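Local coordinates for Orf c02003 protein (Sulfolobus solfataricus P2, PDB 2Q00) that is of unknown function, a small all-helical member of the archaeal PaREP1/PaREP8 family, at residues T5-Y10 / K113-A118; A33-I38 / E63-A68; W87-E92 / K102-L107; L41-E44 / I50-N53. All blocks are in the same frame, centred on the assembly; numbering follows the deposited sequence.

Contact 1: T5-Y10 / K113-A118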
loop_
_atom_site.group_PDB
_atom_site.type_symbol
_atom_site.label_atom_id
_atom_site.label_comp_id
_atom_site.label_asym_id
_atom_site.label_seq_id
_atom_site.Cartn_x
_atom_site.Cartn_y
_atom_site.Cartn_z
ATOM N N THR A 5 13.008 0.194 2.817
ATOM C CA THR A 5 12.222 -0.976 2.483
ATOM C C THR A 5 11.692 -0.733 1.088
ATOM O O THR A 5 11.753 0.392 0.588
ATOM C CB THR A 5 11.049 -1.122 3.458
ATOM O OG1 THR A 5 10.254 0.073 3.435
ATOM C CG2 THR A 5 11.569 -1.333 4.875
ATOM N N SER A 6 11.201 -1.776 0.435
ATOM C CA SER A 6 10.633 -1.597 -0.895
ATOM C C SER A 6 9.411 -0.665 -0.778
ATOM O O SER A 6 9.121 0.126 -1.674
ATOM C CB SER A 6 10.204 -2.947 -1.457
ATOM O OG SER A 6 9.325 -3.601 -0.561
ATOM N N ALA A 7 8.712 -0.760 0.349
ATOM C CA ALA A 7 7.531 0.070 0.602
ATOM C C ALA A 7 7.919 1.552 0.582
ATOM O O ALA A 7 7.308 2.357 -0.135
ATOM C CB ALA A 7 6.921 -0.292 1.945
ATOM N N GLU A 8 8.949 1.896 1.355
ATOM C CA GLU A 8 9.434 3.271 1.435
ATOM C C GLU A 8 9.891 3.826 0.098
ATOM O O GLU A 8 9.695 5.012 -0.193
ATOM C CB GLU A 8 10.574 3.363 2.442
ATOM C CG GLU A 8 10.127 3.134 3.867
ATOM C CD GLU A 8 11.285 2.955 4.835
ATOM O OE1 GLU A 8 11.966 1.905 4.761
ATOM O OE2 GLU A 8 11.511 3.863 5.669
ATOM N N VAL A 9 10.484 2.968 -0.722
ATOM C CA VAL A 9 10.978 3.385 -2.030
ATOM C C VAL A 9 9.850 3.717 -3.005
ATOM O O VAL A 9 9.913 4.724 -3.720
ATOM C CB VAL A 9 11.880 2.309 -2.660
ATOM C CG1 VAL A 9 12.316 2.754 -4.031
ATOM C CG2 VAL A 9 13.093 2.078 -1.780
ATOM N N TYR A 10 8.833 2.863 -3.055
ATOM C CA TYR A 10 7.694 3.128 -3.929
ATOM C C TYR A 10 7.029 4.437 -3.533
ATOM O O TYR A 10 6.651 5.219 -4.388
ATOM C CB TYR A 10 6.681 1.978 -3.864
ATOM C CG TYR A 10 7.036 0.840 -4.779
ATOM C CD1 TYR A 10 7.202 1.056 -6.153
ATOM C CD2 TYR A 10 7.166 -0.458 -4.290
ATOM C CE1 TYR A 10 7.473 0.001 -7.012
ATOM C CE2 TYR A 10 7.445 -1.521 -5.144
ATOM C CZ TYR A 10 7.586 -1.290 -6.502
ATOM O OH TYR A 10 7.749 -2.359 -7.356
ATOM N N LYS A 113 0.699 6.207 6.193
ATOM C CA LYS A 113 0.464 5.641 7.518
ATOM C C LYS A 113 0.641 4.130 7.480
ATOM O O LYS A 113 1.118 3.510 8.425
ATOM C CB LYS A 113 -0.960 5.999 7.977
ATOM C CG LYS A 113 -1.203 5.880 9.478
ATOM C CD LYS A 113 -2.499 6.601 9.885
ATOM C CE LYS A 113 -2.772 6.527 11.387
ATOM N NZ LYS A 113 -4.088 7.146 11.723
ATOM N N LEU A 114 0.247 3.540 6.369
ATOM C CA LEU A 114 0.357 2.107 6.217
ATOM C C LEU A 114 1.824 1.739 6.084
ATOM O O LEU A 114 2.308 0.806 6.720
ATOM C CB LEU A 114 -0.415 1.680 4.969
ATOM C CG LEU A 114 -0.434 0.202 4.626
ATOM C CD1 LEU A 114 -0.824 -0.624 5.845
ATOM C CD2 LEU A 114 -1.398 -0.008 3.472
ATOM N N VAL A 115 2.532 2.496 5.261
ATOM C CA VAL A 115 3.938 2.237 5.027
ATOM C C VAL A 115 4.723 2.258 6.331
ATOM O O VAL A 115 5.474 1.325 6.618
ATOM C CB VAL A 115 4.529 3.268 4.041
ATOM C CG1 VAL A 115 6.028 3.093 3.926
ATOM C CG2 VAL A 115 3.879 3.095 2.674
ATOM N N ILE A 116 4.527 3.306 7.128
ATOM C CA ILE A 116 5.247 3.430 8.387
ATOM C C ILE A 116 4.873 2.336 9.376
ATOM O O ILE A 116 5.719 1.873 10.130
ATOM C CB ILE A 116 5.019 4.807 9.032
ATOM C CG1 ILE A 116 3.549 4.968 9.405
ATOM C CG2 ILE A 116 5.460 5.910 8.060
ATOM C CD1 ILE A 116 3.251 6.215 10.228
ATOM N N PHE A 117 3.617 1.911 9.380
ATOM C CA PHE A 117 3.229 0.846 10.285
ATOM C C PHE A 117 4.106 -0.358 9.980
ATOM O O PHE A 117 4.637 -0.993 10.889
ATOM C CB PHE A 117 1.753 0.465 10.107
ATOM C CG PHE A 117 0.789 1.377 10.826
ATOM C CD1 PHE A 117 1.053 1.808 12.128
ATOM C CD2 PHE A 117 -0.408 1.767 10.218
ATOM C CE1 PHE A 117 0.136 2.614 12.815
ATOM C CE2 PHE A 117 -1.327 2.567 10.893
ATOM C CZ PHE A 117 -1.061 2.994 12.194
ATOM N N ALA A 118 4.259 -0.660 8.694
ATOM C CA ALA A 118 5.077 -1.788 8.273
ATOM C C ALA A 118 6.507 -1.610 8.770
ATOM O O ALA A 118 7.026 -2.420 9.544
ATOM C CB ALA A 118 5.062 -1.904 6.764
#
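A single methyl, Val115 CG1, carries this contact from segment 113-118, meeting the first turn of helix 6-19 where a capping box, with Thr5 as N-cap, begins it. CG1 is turned anti to the backbone N of Val115 (chi1 173°) and reaches Ala7 CB at 4.0 Å and Glu8 CG at 4.1 Å, its branch running aslant to the Glu8 chain. Ala7 suits the place because its short side chain, directed at the other helix, lets the backbones come close: the CA atoms of Ala7 and Val115 are 6.1 Å apart. Glu8 CG lies beside the valine, while OE1 accepts from Thr5 N at 2.8 Å and from Thr5 OG1, both on the anti side of the carboxylate and somewhat out of its plane. In return Glu8 N gives a nearly straight bond to Thr5 OG1, 3.1 Å long, completing the box. With Glu8 cut back to an alanine, Thr5 N and OG1 would probably lose their shared carboxylate acceptor and Val115 CG1 some of its support. Farther along helix 101-122, Val119 touches both Thr5 and Glu8, while helix 23-45 meets Tyr10 through Ala33 and Ala118 through Leu40.

Contact 2: A33-I38 / E63-A68; sequences AAEEAI and ENLFKA
Glu35 is the first residue of segment 33-38 to reach segment 63-68, and it does so with its aliphatic part: CG lies 4.0 Å from Leu65 CD1. The glutamate leaves the helix with CG anti to the backbone N (chi1 180°) and stays extended beyond it, so its methylenes pass slantwise by the leucine while the carboxylate travels on to a salt bridge between OE2 and Lys39 NZ. A long side chain of this kind can offer carbon to an apolar neighbour and still keep its buried charge partnered. One turn on, Ile38 is directed toward the other helix and makes the rest of the contact. Its CG2, anti to the backbone N because CG1 takes the place beside that nitrogen (chi1 -63°), sits 3.9 Å from Leu65 CD1 and 3.5 Å from Ala68 CB. Leu65 therefore puts one methyl between Glu35 and Ile38, and the small Ala68, three residues later on the same face, lets the branched isoleucine come in close. The CA atoms of Ile38 and Leu65 are 6.8 Å apart. The i, i+3 spacing on both sides is that of two helix faces packed through side chains, here with the axes of the two short segments 10.5 Å apart and crossing at 57°. Trp83 of helix 79-95 touches both Ile38 and Leu65 and bridges the pair, while on another side of helix 23-45 Ala37 packs on Leu114 and Ala118 of helix 101-122.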
loop_
_atom_site.group_PDB
_atom_site.type_symbol
_atom_site.label_atom_id
_atom_site.label_comp_id
_atom_site.label_asym_id
_atom_site.label_seq_id
_atom_site.Cartn_x
_atom_site.Cartn_y
_atom_site.Cartn_z
ATOM N N ALA A 33 3.426 0.821 -3.148
ATOM C CA ALA A 33 3.993 1.066 -1.828
ATOM C C ALA A 33 3.115 0.359 -0.806
ATOM O O ALA A 33 3.611 -0.236 0.154
ATOM C CB ALA A 33 4.045 2.585 -1.518
ATOM N N ALA A 34 1.804 0.426 -1.020
ATOM C CA ALA A 34 0.846 -0.208 -0.111
ATOM C C ALA A 34 0.942 -1.724 -0.171
ATOM O O ALA A 34 0.903 -2.399 0.860
ATOM C CB ALA A 34 -0.571 0.234 -0.444
ATOM N N GLU A 35 1.076 -2.263 -1.377
ATOM C CA GLU A 35 1.170 -3.702 -1.507
ATOM C C GLU A 35 2.371 -4.231 -0.717
ATOM O O GLU A 35 2.254 -5.207 0.034
ATOM C CB GLU A 35 1.291 -4.094 -2.970
ATOM C CG GLU A 35 1.400 -5.600 -3.156
ATOM C CD GLU A 35 1.411 -6.022 -4.612
ATOM O OE1 GLU A 35 0.558 -5.525 -5.386
ATOM O OE2 GLU A 35 2.267 -6.862 -4.974
ATOM N N GLU A 36 3.514 -3.558 -0.867
ATOM C CA GLU A 36 4.737 -3.948 -0.176
ATOM C C GLU A 36 4.597 -3.828 1.333
ATOM O O GLU A 36 5.158 -4.631 2.084
ATOM C CB GLU A 36 5.913 -3.092 -0.646
ATOM C CG GLU A 36 6.212 -3.231 -2.126
ATOM C CD GLU A 36 6.591 -4.646 -2.498
ATOM O OE1 GLU A 36 7.543 -5.175 -1.888
ATOM O OE2 GLU A 36 5.939 -5.224 -3.398
ATOM N N ALA A 37 3.856 -2.824 1.779
ATOM C CA ALA A 37 3.655 -2.623 3.208
ATOM C C ALA A 37 2.922 -3.821 3.789
ATOM O O ALA A 37 3.245 -4.293 4.881
ATOM C CB ALA A 37 2.858 -1.356 3.451
ATOM N N ILE A 38 1.931 -4.309 3.049
ATOM C CA ILE A 38 1.150 -5.466 3.478
ATOM C C ILE A 38 2.020 -6.731 3.525
ATOM O O ILE A 38 1.993 -7.478 4.513
ATOM C CB ILE A 38 -0.032 -5.728 2.520
ATOM C CG1 ILE A 38 -1.001 -4.533 2.527
ATOM C CG2 ILE A 38 -0.728 -7.013 2.926
ATOM C CD1 ILE A 38 -1.707 -4.289 3.872
ATOM N N GLU A 63 -6.923 -10.312 -3.907
ATOM C CA GLU A 63 -7.710 -10.944 -2.847
ATOM C C GLU A 63 -6.854 -11.333 -1.645
ATOM O O GLU A 63 -7.328 -11.315 -0.504
ATOM C CB GLU A 63 -8.451 -12.176 -3.381
ATOM C CG GLU A 63 -9.525 -11.861 -4.425
ATOM C CD GLU A 63 -8.974 -11.764 -5.833
ATOM O OE1 GLU A 63 -7.733 -11.719 -5.998
ATOM O OE2 GLU A 63 -9.790 -11.726 -6.776
ATOM N N ASN A 64 -5.601 -11.694 -1.904
ATOM C CA ASN A 64 -4.682 -12.045 -0.826
ATOM C C ASN A 64 -4.422 -10.802 0.012
ATOM O O ASN A 64 -4.450 -10.860 1.245
ATOM C CB ASN A 64 -3.354 -12.552 -1.379
ATOM C CG ASN A 64 -3.405 -14.002 -1.775
ATOM O OD1 ASN A 64 -3.621 -14.877 -0.936
ATOM N ND2 ASN A 64 -3.201 -14.273 -3.063
ATOM N N LEU A 65 -4.169 -9.680 -0.667
ATOM C CA LEU A 65 -3.911 -8.410 0.013
ATOM C C LEU A 65 -5.124 -8.035 0.844
ATOM O O LEU A 65 -4.999 -7.667 2.011
ATOM C CB LEU A 65 -3.627 -7.287 -0.991
ATOM C CG LEU A 65 -2.321 -7.287 -1.798
ATOM C CD1 LEU A 65 -1.144 -7.593 -0.871
ATOM C CD2 LEU A 65 -2.408 -8.310 -2.915
ATOM N N PHE A 66 -6.301 -8.112 0.234
ATOM C CA PHE A 66 -7.527 -7.811 0.968
ATOM C C PHE A 66 -7.609 -8.750 2.182
ATOM O O PHE A 66 -7.826 -8.291 3.302
ATOM C CB PHE A 66 -8.744 -7.981 0.052
ATOM C CG PHE A 66 -9.070 -6.751 -0.759
ATOM C CD1 PHE A 66 -9.637 -5.631 -0.145
ATOM C CD2 PHE A 66 -8.800 -6.704 -2.128
ATOM C CE1 PHE A 66 -9.933 -4.485 -0.876
ATOM C CE2 PHE A 66 -9.089 -5.564 -2.876
ATOM C CZ PHE A 66 -9.659 -4.447 -2.248
ATOM N N LYS A 67 -7.418 -10.052 1.966
ATOM C CA LYS A 67 -7.457 -11.006 3.077
ATOM C C LYS A 67 -6.460 -10.565 4.125
ATOM O O LYS A 67 -6.773 -10.467 5.315
ATOM C CB LYS A 67 -7.047 -12.416 2.643
ATOM C CG LYS A 67 -8.059 -13.201 1.835
ATOM C CD LYS A 67 -7.690 -14.684 1.847
ATOM C CE LYS A 67 -8.249 -15.441 0.638
ATOM N NZ LYS A 67 -7.520 -15.131 -0.641
ATOM N N ALA A 68 -5.240 -10.324 3.661
ATOM C CA ALA A 68 -4.152 -9.910 4.525
ATOM C C ALA A 68 -4.523 -8.695 5.364
ATOM O O ALA A 68 -4.298 -8.678 6.582
ATOM C CB ALA A 68 -2.919 -9.616 3.686
#

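Contact 3: W87-E92 / K102-L107; sequences WTLHVE and KEVKKL
Apolar contacts join these two helices, and most of them gather on Leu107. Leu89 and Leu107 lie alongside, pointing opposite ways: Leu89 CG lies 3.7 Å from Leu107 CB, and Leu89 CD2 is 3.8 Å from Leu107 CD1. Although Leu89 leaves its backbone at a slant to the other helix, CG anti to the carbonyl carbon (chi1 -82°) swings the branched end inward. Its CD2 also meets Val104 CG1, at 4.1 Å, so one leucine spans two residues a turn apart. Replacing Leu89 by an alanine would probably open a gap against Leu107 CB and leave Val104 CG1 without its neighbour across the interface. The arrangement is a helical hairpin: helices 79-95 and 101-122 follow one another in the chain and run roughly antiparallel, the short segments at 146° with axes 10.3 Å apart.

Thr88 joins the apolar contact through its methyl, while its hydroxyl is used within its own helix. Thr88 CG2 touches Leu107 CD1 at 3.7 Å, the two side chains set roughly perpendicular. Its OG1, beside the backbone N, bonds back to Lys84 O, which satisfies the hydroxyl and leaves the methyl to face the leucine; this suits threonine to a partly exposed position. Leu99, in the connecting loop, touches Val104 and Leu107, and Leu89 also packs on Cys27 and Tyr30 of helix 23-45.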
loop_
_atom_site.group_PDB
_atom_site.type_symbol
_atom_site.label_atom_id
_atom_site.label_comp_id
_atom_site.label_asym_id
_atom_site.label_seq_id
_atom_site.Cartn_x
_atom_site.Cartn_y
_atom_site.Cartn_z
ATOM N N TRP A 87 -6.431 0.712 -2.627
ATOM C CA TRP A 87 -7.204 0.100 -3.704
ATOM C C TRP A 87 -7.834 1.181 -4.573
ATOM O O TRP A 87 -7.786 1.101 -5.800
ATOM C CB TRP A 87 -8.281 -0.828 -3.111
ATOM C CG TRP A 87 -9.051 -1.632 -4.133
ATOM C CD1 TRP A 87 -10.386 -1.520 -4.436
ATOM C CD2 TRP A 87 -8.527 -2.628 -5.022
ATOM N NE1 TRP A 87 -10.716 -2.379 -5.462
ATOM C CE2 TRP A 87 -9.596 -3.070 -5.841
ATOM C CE3 TRP A 87 -7.259 -3.189 -5.211
ATOM C CZ2 TRP A 87 -9.429 -4.044 -6.832
ATOM C CZ3 TRP A 87 -7.095 -4.154 -6.198
ATOM C CH2 TRP A 87 -8.174 -4.571 -6.998
ATOM N N THR A 88 -8.403 2.203 -3.932
ATOM C CA THR A 88 -9.046 3.311 -4.655
ATOM C C THR A 88 -8.048 3.993 -5.569
ATOM O O THR A 88 -8.356 4.335 -6.717
ATOM C CB THR A 88 -9.582 4.395 -3.718
ATOM O OG1 THR A 88 -10.509 3.824 -2.788
ATOM C CG2 THR A 88 -10.264 5.486 -4.533
ATOM N N LEU A 89 -6.854 4.219 -5.039
ATOM C CA LEU A 89 -5.804 4.839 -5.821
ATOM C C LEU A 89 -5.540 3.948 -7.029
ATOM O O LEU A 89 -5.393 4.434 -8.150
ATOM C CB LEU A 89 -4.522 4.983 -4.976
ATOM C CG LEU A 89 -4.484 6.190 -4.038
ATOM C CD1 LEU A 89 -3.314 6.126 -3.091
ATOM C CD2 LEU A 89 -4.412 7.437 -4.897
ATOM N N HIS A 90 -5.494 2.641 -6.789
ATOM C CA HIS A 90 -5.225 1.675 -7.842
ATOM C C HIS A 90 -6.267 1.694 -8.960
ATOM O O HIS A 90 -5.934 1.917 -10.129
ATOM C CB HIS A 90 -5.148 0.266 -7.248
ATOM C CG HIS A 90 -4.705 -0.778 -8.225
ATOM N ND1 HIS A 90 -5.078 -2.102 -8.121
ATOM C CD2 HIS A 90 -3.902 -0.696 -9.314
ATOM C CE1 HIS A 90 -4.528 -2.791 -9.106
ATOM N NE2 HIS A 90 -3.809 -1.962 -9.843
ATOM N N VAL A 91 -7.525 1.449 -8.603
ATOM C CA VAL A 91 -8.607 1.419 -9.586
ATOM C C VAL A 91 -8.946 2.781 -10.194
ATOM O O VAL A 91 -8.567 3.079 -11.325
ATOM C CB VAL A 91 -9.889 0.826 -8.974
ATOM C CG1 VAL A 91 -11.006 0.847 -9.997
ATOM C CG2 VAL A 91 -9.625 -0.594 -8.509
ATOM N N GLU A 92 -9.659 3.603 -9.436
ATOM C CA GLU A 92 -10.062 4.932 -9.890
ATOM C C GLU A 92 -8.912 5.843 -10.307
ATOM O O GLU A 92 -9.094 6.747 -11.123
ATOM C CB GLU A 92 -10.873 5.618 -8.794
ATOM C CG GLU A 92 -12.250 5.018 -8.616
ATOM C CD GLU A 92 -12.967 5.569 -7.410
ATOM O OE1 GLU A 92 -12.989 6.809 -7.253
ATOM O OE2 GLU A 92 -13.510 4.761 -6.624
ATOM N N LYS A 102 -6.156 16.892 -5.309
ATOM C CA LYS A 102 -6.536 16.976 -3.906
ATOM C C LYS A 102 -6.936 15.612 -3.379
ATOM O O LYS A 102 -6.623 15.260 -2.237
ATOM C CB LYS A 102 -7.680 17.968 -3.728
ATOM N N GLU A 103 -7.627 14.843 -4.218
ATOM C CA GLU A 103 -8.082 13.503 -3.848
ATOM C C GLU A 103 -6.937 12.506 -3.682
ATOM O O GLU A 103 -6.937 11.692 -2.755
ATOM C CB GLU A 103 -9.060 12.970 -4.895
ATOM C CG GLU A 103 -10.476 13.460 -4.724
ATOM C CD GLU A 103 -11.003 14.116 -5.981
ATOM O OE1 GLU A 103 -10.586 15.263 -6.266
ATOM O OE2 GLU A 103 -11.825 13.482 -6.687
ATOM N N VAL A 104 -5.977 12.575 -4.602
ATOM C CA VAL A 104 -4.819 11.700 -4.579
ATOM C C VAL A 104 -4.033 11.929 -3.296
ATOM O O VAL A 104 -3.614 10.970 -2.632
ATOM C CB VAL A 104 -3.897 11.963 -5.781
ATOM C CG1 VAL A 104 -2.678 11.059 -5.710
ATOM C CG2 VAL A 104 -4.654 11.728 -7.078
ATOM N N LYS A 105 -3.839 13.200 -2.947
ATOM C CA LYS A 105 -3.107 13.539 -1.738
ATOM C C LYS A 105 -3.793 12.940 -0.521
ATOM O O LYS A 105 -3.152 12.325 0.328
ATOM C CB LYS A 105 -3.000 15.059 -1.582
ATOM C CG LYS A 105 -2.154 15.707 -2.655
ATOM C CD LYS A 105 -1.781 17.133 -2.298
ATOM C CE LYS A 105 -0.761 17.684 -3.285
ATOM N NZ LYS A 105 -0.337 19.065 -2.936
ATOM N N LYS A 106 -5.108 13.105 -0.463
ATOM C CA LYS A 106 -5.920 12.606 0.637
ATOM C C LYS A 106 -5.782 11.094 0.833
ATOM O O LYS A 106 -5.637 10.618 1.960
ATOM C CB LYS A 106 -7.382 12.967 0.364
ATOM C CG LYS A 106 -8.298 12.891 1.576
ATOM C CD LYS A 106 -9.743 13.306 1.207
ATOM C CE LYS A 106 -9.824 14.753 0.714
ATOM N NZ LYS A 106 -11.191 15.084 0.207
ATOM N N LEU A 107 -5.847 10.346 -0.266
ATOM C CA LEU A 107 -5.728 8.891 -0.212
ATOM C C LEU A 107 -4.278 8.477 0.054
ATOM O O LEU A 107 -4.021 7.645 0.923
ATOM C CB LEU A 107 -6.219 8.254 -1.527
ATOM C CG LEU A 107 -7.702 8.415 -1.923
ATOM C CD1 LEU A 107 -7.883 8.086 -3.398
ATOM C CD2 LEU A 107 -8.590 7.516 -1.078
#

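Contact 4: L41-E44 / I50-N53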
loop_
_atom_site.group_PDB
_atom_site.type_symbol
_atom_site.label_atom_id
_atom_site.label_comp_id
_atom_site.label_asym_id
_atom_site.label_seq_id
_atom_site.Cartn_x
_atom_site.Cartn_y
_atom_site.Cartn_z
ATOM N N LEU A 41 4.224 -6.652 6.441
ATOM C CA LEU A 41 3.452 -6.884 7.655
ATOM C C LEU A 41 3.029 -8.334 7.792
ATOM O O LEU A 41 2.947 -8.854 8.904
ATOM C CB LEU A 41 2.221 -5.976 7.666
ATOM C CG LEU A 41 2.514 -4.501 7.938
ATOM C CD1 LEU A 41 1.295 -3.646 7.605
ATOM C CD2 LEU A 41 2.922 -4.341 9.398
ATOM N N VAL A 42 2.737 -8.977 6.664
ATOM C CA VAL A 42 2.347 -10.382 6.673
ATOM C C VAL A 42 3.556 -11.185 7.158
ATOM O O VAL A 42 3.440 -12.054 8.027
ATOM C CB VAL A 42 1.966 -10.875 5.256
ATOM C CG1 VAL A 42 1.805 -12.388 5.251
ATOM C CG2 VAL A 42 0.682 -10.210 4.804
ATOM N N ILE A 43 4.713 -10.870 6.578
ATOM C CA ILE A 43 5.966 -11.524 6.918
ATOM C C ILE A 43 6.311 -11.358 8.392
ATOM O O ILE A 43 6.637 -12.328 9.070
ATOM C CB ILE A 43 7.127 -10.955 6.077
ATOM C CG1 ILE A 43 6.877 -11.233 4.592
ATOM C CG2 ILE A 43 8.455 -11.546 6.538
ATOM C CD1 ILE A 43 6.706 -12.705 4.247
ATOM N N GLU A 44 6.243 -10.128 8.888
ATOM C CA GLU A 44 6.559 -9.870 10.288
ATOM C C GLU A 44 5.569 -10.525 11.254
ATOM O O GLU A 44 5.975 -11.229 12.178
ATOM C CB GLU A 44 6.626 -8.365 10.552
ATOM C CG GLU A 44 7.770 -7.667 9.830
ATOM C CD GLU A 44 9.124 -8.291 10.141
ATOM O OE1 GLU A 44 9.485 -8.362 11.344
ATOM O OE2 GLU A 44 9.820 -8.706 9.182
ATOM N N ILE A 50 -1.963 -16.828 4.575
ATOM C CA ILE A 50 -1.964 -16.174 3.273
ATOM C C ILE A 50 -0.708 -16.457 2.458
ATOM O O ILE A 50 -0.762 -16.554 1.230
ATOM C CB ILE A 50 -2.141 -14.648 3.422
ATOM C CG1 ILE A 50 -2.081 -13.984 2.046
ATOM C CG2 ILE A 50 -1.078 -14.089 4.347
ATOM C CD1 ILE A 50 -2.172 -12.484 2.089
ATOM N N THR A 51 0.428 -16.585 3.136
ATOM C CA THR A 51 1.672 -16.865 2.436
ATOM C C THR A 51 1.591 -18.226 1.747
ATOM O O THR A 51 2.213 -18.441 0.705
ATOM C CB THR A 51 2.871 -16.836 3.394
ATOM O OG1 THR A 51 2.497 -17.415 4.647
ATOM C CG2 THR A 51 3.346 -15.404 3.604
ATOM N N ASN A 52 0.827 -19.144 2.329
ATOM C CA ASN A 52 0.664 -20.459 1.730
ATOM C C ASN A 52 -0.199 -20.263 0.493
ATOM O O ASN A 52 -0.001 -20.906 -0.544
ATOM C CB ASN A 52 -0.030 -21.420 2.697
ATOM C CG ASN A 52 0.776 -21.663 3.955
ATOM O OD1 ASN A 52 2.002 -21.754 3.912
ATOM N ND2 ASN A 52 0.088 -21.783 5.085
ATOM N N ASN A 53 -1.154 -19.348 0.620
ATOM C CA ASN A 53 -2.077 -19.017 -0.456
ATOM C C ASN A 53 -1.311 -18.380 -1.622
ATOM O O ASN A 53 -1.862 -18.181 -2.706
ATOM C CB ASN A 53 -3.150 -18.054 0.074
ATOM C CG ASN A 53 -4.441 -18.115 -0.723
ATOM O OD1 ASN A 53 -4.455 -17.867 -1.930
ATOM N ND2 ASN A 53 -5.538 -18.443 -0.046
#
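Val42 and Ile50 meet nearly at right angles, and the two methyls that come together there, Val42 CG1 and Ile50 CG2, are 3.5 Å apart. Each is a branch at the beta carbon, and this beta branching puts both methyls close to their own backbones, where the pair meets. Val42 is directed toward segment 50-53, and its CG1, anti to the backbone N (chi1 170°), makes the touch. On the isoleucine the long arm, CG1 and CD1, runs anti to the backbone N (chi1 178°), which puts CG2 between N and carbonyl carbon and presents it to the valine.

Thr51 lies differently. It and Val42 run side by side with their ends turned contrary ways, Thr51 CG2 being 3.8 Å from the same Val42 CG1, so that one valine methyl is shared by two consecutive residues. The threonine's hydroxyl takes no part in this apolar meeting: OG1 bonds to Leu47 O, while the methyl is left for the contact. Ile43, exposed, adds a looser touch, where its CD1 comes back to within 4.4 Å of Thr51 CG2 although the side chain sets out away from the other segment.

The contact lies where the chain turns from helix 23-45 into the short helix 48-52. Ala68 of helix 62-71 packs on both Val42 and Ile50, as does Trp60, while Leu41 faces Ala118 and Ser121 of helix 101-122.

In the fold
From the N terminus, helix 6-19 opens the widest loop, which contact 1 closes only when helix 101-122 returns beside it, so that the other three contacts are nested inside. Helix 23-45 then serves both contact 2 and contact 4. Contact 4 closes the short turn into helix 48-52 and is itself nested in the loop that contact 2 closes on helix 62-71; the two touch, their centres about 9 Å apart. Contact 3 follows in series, closing the turn between helices 79-95 and 101-122; it meets contact 2 through Phe66 and Trp87. Contacts 3 and 4 lie on opposite sides of the chain's centre, their own centres about 25 Å apart.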